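PDB 3TQT: D-alanine--D-alanine ligase from Coxiella burnetii, which joins two molecules of D-alanine at the expense of ATP, making the D-alanyl-D-alanine dipeptide for peptidoglycan synthesis. Local coordinates for residues 7-12 with 26-31; 321-326 with 341-346. All coordinates share one frame; numbering follows the deposited sequence.

Interaction 1 (7-12 with 26-31); sequences ISVLCG and KNIVNT
Strand residues 7-12 and the closing turns of helix 18-31, residues 26-31, come nearest at Val9 and Val29, with 7.5 Å between their CA atoms and no hydrogen bond across the gap. The contact is purely apolar and runs through one methyl. Val9 directs its CB toward the helix, and its CG2, which stands beside the backbone N and anti to the carbonyl carbon, meets two successive helix residues. Val9 CG2 lies 4.1 Å from Val29 CG2, while on the Ile28 side the same Val9 CG2 is 4.2 Å from Ile28 CG2. Ile28 presents this branch because CG2 is anti to its backbone N (CG1 chi1 -73°). Both distances mark ordinary, unstrained van der Waals packing, with the side chains crossing at a slant. This is the first strand and the helix of a beta-alpha-beta unit, completed by strand 37-44, in the Rossmann-like N-terminal domain. Strand 5-12 runs between its parallel neighbours 37-44 and 101-104, so the helix packs over the middle of this parallel group: Val29 also reaches Ile39 and Val41 of strand 37-44, and Ile28 reaches Phe103 of strand 101-104. All three touching residues are buried. Thr31 OG1 donates a hydrogen bond of 2.7 Å to Asn27 O one turn back, the donor tilted 31° from the carbonyl plane. The backbone N of Thr31 bonds to Ile28 O at 3.0 Å and only weakly to Asn27 O.

Interaction 2 (321-326 with 341-346); sequences PGFTNI and PNLLDQ
Phe323 pushes the far end of its ring between the CD2 methyls of two consecutive helix residues, Leu343 and Leu344. Phe323 CZ is 3.7 Å from Leu343 CD2, and Phe323 CE2 is likewise 3.7 Å from Leu344 CD2. The two methyls lie on opposite sides of the ring plane, and each approaches it obliquely. The leucines reach the ring by different routes. Leu343 has CG anti to its backbone N (chi1 168°) and CD2 extended away from CA, so the two side chains come from opposite directions and this methyl reaches the CZ end of the ring. Leu344 runs past the ring in the opposite direction and touches it with CD2, its end coming closer than its CB direction suggests. Phe323 itself sits off the staggered positions: at chi1 -127° its CG nearly eclipses the hydrogen on CA. Residues 321-326 lie in the loop between strand 312-318 of the ATP-grasp fold and helix 328-335, and 341-346 belong to the first turns of the long C-terminal helix 340-370. The side chain of Phe323 is about 10 Å from that of Asn318, a predicted magnesium ligand, so the packing lies near, but not in, the predicted metal site. Further round the buried ring are Tyr329, Pro330, Met299 and Met105. Just beyond Phe323, an ST turn shapes the backbone: Ile326 N donates to Thr324 OG1 over 3.3 Å.

From the N terminus, interaction 1 closes first, bringing helix 18-31 back onto strand 5-12 across 13 intervening residues, eight of them helical. Interaction 2 opens far later, and its 14 intervening residues include helix 328-335. The two are therefore in series, neither nested nor crossed. In space their centres are only 10 Å apart, and helix 18-31 bridges them. Asn27 ND2 makes a probable hydrogen bond of 2.7 Å to Phe323 O, Thr31 packs against Pro341, and Ile28 touches Phe323. Both parts of interaction 2 thus meet the helix of interaction 1, joining the Rossmann-like N-terminal domain to the ATP-grasp part of the same chain.

Interaction 1 (7-12 with 26-31)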
loop_
_atom_site.group_PDB
_atom_site.type_symbol
_atom_site.label_atom_id
_atom_site.label_comp_id
_atom_site.label_asym_id
_atom_site.label_seq_id
_atom_site.Cartn_x
_atom_site.Cartn_y
_atom_site.Cartn_z
ATOM N N ILE A 7 -2.256 24.197 4.230
ATOM C CA ILE A 7 -2.439 23.114 3.299
ATOM C C ILE A 7 -1.188 23.043 2.430
ATOM O O ILE A 7 -0.759 24.061 1.882
ATOM C CB ILE A 7 -3.661 23.386 2.399
ATOM C CG1 ILE A 7 -4.885 23.693 3.264
ATOM C CG2 ILE A 7 -3.913 22.222 1.454
ATOM C CD1 ILE A 7 -5.326 22.529 4.139
ATOM N N SER A 8 -0.612 21.850 2.321
ATOM C CA SER A 8 0.502 21.608 1.403
ATOM C C SER A 8 0.030 20.793 0.204
ATOM O O SER A 8 -0.517 19.700 0.354
ATOM C CB SER A 8 1.621 20.853 2.112
ATOM O OG SER A 8 2.352 21.728 2.950
ATOM N N VAL A 9 0.228 21.323 -0.991
ATOM C CA VAL A 9 -0.141 20.582 -2.188
ATOM C C VAL A 9 1.121 19.983 -2.793
ATOM O O VAL A 9 2.073 20.706 -3.076
ATOM C CB VAL A 9 -0.867 21.483 -3.192
ATOM C CG1 VAL A 9 -1.313 20.677 -4.434
ATOM C CG2 VAL A 9 -2.059 22.149 -2.514
ATOM N N LEU A 10 1.143 18.660 -2.948
ATOM C CA LEU A 10 2.315 17.977 -3.502
ATOM C C LEU A 10 2.108 17.722 -4.974
ATOM O O LEU A 10 1.077 17.182 -5.376
ATOM C CB LEU A 10 2.557 16.638 -2.807
ATOM C CG LEU A 10 3.251 16.618 -1.444
ATOM C CD1 LEU A 10 2.852 17.801 -0.579
ATOM C CD2 LEU A 10 2.977 15.288 -0.733
ATOM N N CYS A 11 3.095 18.090 -5.785
ATOM C CA CYS A 11 2.979 17.890 -7.224
ATOM C C CYS A 11 4.317 17.583 -7.871
ATOM O O CYS A 11 5.366 17.723 -7.245
ATOM C CB CYS A 11 2.357 19.107 -7.898
ATOM S SG CYS A 11 3.418 20.573 -7.905
ATOM N N GLY A 12 4.257 17.164 -9.136
ATOM C CA GLY A 12 5.443 16.833 -9.899
ATOM C C GLY A 12 5.697 15.347 -9.766
ATOM O O GLY A 12 4.853 14.526 -10.130
ATOM N N LYS A 26 -2.017 23.288 -9.889
ATOM C CA LYS A 26 -2.287 24.696 -10.132
ATOM C C LYS A 26 -3.771 24.991 -9.980
ATOM O O LYS A 26 -4.153 25.991 -9.393
ATOM C CB LYS A 26 -1.786 25.126 -11.504
ATOM C CG LYS A 26 -0.279 25.223 -11.593
ATOM C CD LYS A 26 0.130 25.664 -12.990
ATOM C CE LYS A 26 1.631 25.831 -13.106
ATOM N NZ LYS A 26 2.025 27.260 -13.051
ATOM N N ASN A 27 -4.614 24.115 -10.499
ATOM C CA ASN A 27 -6.045 24.330 -10.376
ATOM C C ASN A 27 -6.465 24.296 -8.921
ATOM O O ASN A 27 -7.239 25.129 -8.463
ATOM C CB ASN A 27 -6.826 23.268 -11.149
ATOM C CG ASN A 27 -8.316 23.510 -11.115
ATOM O OD1 ASN A 27 -8.773 24.644 -11.266
ATOM N ND2 ASN A 27 -9.083 22.454 -10.893
ATOM N N ILE A 28 -5.951 23.313 -8.199
ATOM C CA ILE A 28 -6.268 23.183 -6.791
ATOM C C ILE A 28 -5.802 24.432 -6.042
ATOM O O ILE A 28 -6.547 25.011 -5.253
ATOM C CB ILE A 28 -5.612 21.927 -6.213
ATOM C CG1 ILE A 28 -6.352 20.685 -6.730
ATOM C CG2 ILE A 28 -5.611 21.970 -4.673
ATOM C CD1 ILE A 28 -5.640 19.387 -6.461
ATOM N N VAL A 29 -4.570 24.854 -6.305
ATOM C CA VAL A 29 -4.022 26.030 -5.621
ATOM C C VAL A 29 -4.832 27.276 -5.963
ATOM O O VAL A 29 -5.100 28.115 -5.112
ATOM C CB VAL A 29 -2.541 26.234 -5.950
ATOM C CG1 VAL A 29 -2.090 27.645 -5.590
ATOM C CG2 VAL A 29 -1.709 25.186 -5.199
ATOM N N ASN A 30 -5.250 27.366 -7.214
ATOM C CA ASN A 30 -6.039 28.500 -7.671
ATOM C C ASN A 30 -7.455 28.486 -7.105
ATOM O O ASN A 30 -8.114 29.520 -7.011
ATOM C CB ASN A 30 -6.098 28.500 -9.201
ATOM C CG ASN A 30 -6.661 29.788 -9.756
ATOM O OD1 ASN A 30 -6.317 30.868 -9.285
ATOM N ND2 ASN A 30 -7.536 29.682 -10.752
ATOM N N THR A 31 -7.913 27.303 -6.719
ATOM C CA THR A 31 -9.310 27.113 -6.352
ATOM C C THR A 31 -9.530 26.981 -4.844
ATOM O O THR A 31 -10.636 27.227 -4.355
ATOM C CB THR A 31 -9.900 25.899 -7.110
ATOM O OG1 THR A 31 -9.777 26.133 -8.524
ATOM C CG2 THR A 31 -11.356 25.711 -6.776
#

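Interaction 2 (321-326 with 341-346)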
loop_
_atom_site.group_PDB
_atom_site.type_symbol
_atom_site.label_atom_id
_atom_site.label_comp_id
_atom_site.label_asym_id
_atom_site.label_seq_id
_atom_site.Cartn_x
_atom_site.Cartn_y
_atom_site.Cartn_z
ATOM N N PRO A 321 -7.126 11.196 -9.477
ATOM C CA PRO A 321 -7.555 11.543 -10.831
ATOM C C PRO A 321 -7.072 12.936 -11.181
ATOM O O PRO A 321 -6.751 13.703 -10.268
ATOM C CB PRO A 321 -9.073 11.534 -10.719
ATOM C CG PRO A 321 -9.349 11.845 -9.304
ATOM C CD PRO A 321 -8.242 11.211 -8.517
ATOM N N GLY A 322 -7.011 13.249 -12.473
ATOM C CA GLY A 322 -6.677 14.593 -12.903
ATOM C C GLY A 322 -7.553 15.590 -12.175
ATOM O O GLY A 322 -8.717 15.313 -11.894
ATOM N N PHE A 323 -6.992 16.750 -11.857
ATOM C CA PHE A 323 -7.726 17.745 -11.088
ATOM C C PHE A 323 -7.556 19.133 -11.689
ATOM O O PHE A 323 -7.777 20.151 -11.018
ATOM C CB PHE A 323 -7.268 17.726 -9.627
ATOM C CG PHE A 323 -8.384 17.573 -8.652
ATOM C CD1 PHE A 323 -8.650 16.338 -8.074
ATOM C CD2 PHE A 323 -9.191 18.653 -8.330
ATOM C CE1 PHE A 323 -9.682 16.197 -7.155
ATOM C CE2 PHE A 323 -10.230 18.516 -7.414
ATOM C CZ PHE A 323 -10.468 17.290 -6.826
ATOM N N THR A 324 -7.163 19.174 -12.962
ATOM C CA THR A 324 -7.077 20.430 -13.687
ATOM C C THR A 324 -8.485 20.966 -13.856
ATOM O O THR A 324 -9.452 20.257 -13.628
ATOM C CB THR A 324 -6.442 20.245 -15.082
ATOM O OG1 THR A 324 -7.426 19.755 -16.000
ATOM C CG2 THR A 324 -5.280 19.266 -15.002
ATOM N N ASN A 325 -8.605 22.218 -14.271
ATOM C CA ASN A 325 -9.920 22.843 -14.411
ATOM C C ASN A 325 -10.828 22.184 -15.453
ATOM O O ASN A 325 -12.027 22.442 -15.494
ATOM C CB ASN A 325 -9.769 24.340 -14.710
ATOM C CG ASN A 325 -8.899 24.605 -15.929
ATOM O OD1 ASN A 325 -8.664 23.713 -16.750
ATOM N ND2 ASN A 325 -8.418 25.839 -16.052
ATOM N N ILE A 326 -10.261 21.333 -16.295
ATOM C CA ILE A 326 -11.075 20.626 -17.279
ATOM C C ILE A 326 -11.110 19.122 -17.018
ATOM O O ILE A 326 -11.670 18.360 -17.812
ATOM C CB ILE A 326 -10.546 20.841 -18.700
ATOM C CG1 ILE A 326 -9.176 20.172 -18.861
ATOM C CG2 ILE A 326 -10.492 22.318 -19.032
ATOM C CD1 ILE A 326 -8.666 20.160 -20.289
ATOM N N PRO A 341 -14.274 24.672 -5.280
ATOM C CA PRO A 341 -13.807 25.114 -3.960
ATOM C C PRO A 341 -14.413 24.283 -2.829
ATOM O O PRO A 341 -13.702 23.887 -1.898
ATOM C CB PRO A 341 -14.329 26.552 -3.876
ATOM C CG PRO A 341 -14.397 26.993 -5.300
ATOM C CD PRO A 341 -14.849 25.783 -6.059
ATOM N N ASN A 342 -15.721 24.039 -2.911
ATOM C CA ASN A 342 -16.431 23.261 -1.905
ATOM C C ASN A 342 -15.957 21.817 -1.907
ATOM O O ASN A 342 -15.840 21.193 -0.859
ATOM C CB ASN A 342 -17.927 23.267 -2.186
ATOM C CG ASN A 342 -18.512 24.672 -2.237
ATOM O OD1 ASN A 342 -19.037 25.167 -1.252
ATOM N ND2 ASN A 342 -18.426 25.305 -3.391
ATOM N N LEU A 343 -15.730 21.285 -3.101
ATOM C CA LEU A 343 -15.191 19.939 -3.236
ATOM C C LEU A 343 -13.869 19.862 -2.476
ATOM O O LEU A 343 -13.644 18.944 -1.692
ATOM C CB LEU A 343 -14.980 19.597 -4.719
ATOM C CG LEU A 343 -14.170 18.338 -5.031
ATOM C CD1 LEU A 343 -14.805 17.076 -4.402
ATOM C CD2 LEU A 343 -14.016 18.168 -6.547
ATOM N N LEU A 344 -12.994 20.839 -2.703
ATOM C CA LEU A 344 -11.687 20.830 -2.047
ATOM C C LEU A 344 -11.837 20.939 -0.532
ATOM O O LEU A 344 -11.119 20.270 0.211
ATOM C CB LEU A 344 -10.797 21.956 -2.573
ATOM C CG LEU A 344 -10.493 21.895 -4.071
ATOM C CD1 LEU A 344 -9.643 23.102 -4.496
ATOM C CD2 LEU A 344 -9.809 20.578 -4.414
ATOM N N ASP A 345 -12.756 21.786 -0.066
ATOM C CA ASP A 345 -12.988 21.889 1.380
ATOM C C ASP A 345 -13.397 20.535 1.945
ATOM O O ASP A 345 -12.935 20.117 3.015
ATOM C CB ASP A 345 -14.085 22.909 1.718
ATOM C CG ASP A 345 -13.698 24.338 1.374
ATOM O OD1 ASP A 345 -12.507 24.691 1.502
ATOM O OD2 ASP A 345 -14.603 25.112 0.984
ATOM N N GLN A 346 -14.293 19.858 1.238
ATOM C CA GLN A 346 -14.755 18.550 1.691
ATOM C C GLN A 346 -13.621 17.526 1.720
ATOM O O GLN A 346 -13.488 16.758 2.678
ATOM C CB GLN A 346 -15.943 18.088 0.838
ATOM C CG GLN A 346 -17.167 18.980 1.122
ATOM C CD GLN A 346 -18.463 18.453 0.547
ATOM O OE1 GLN A 346 -18.601 17.261 0.276
ATOM N NE2 GLN A 346 -19.435 19.348 0.374
#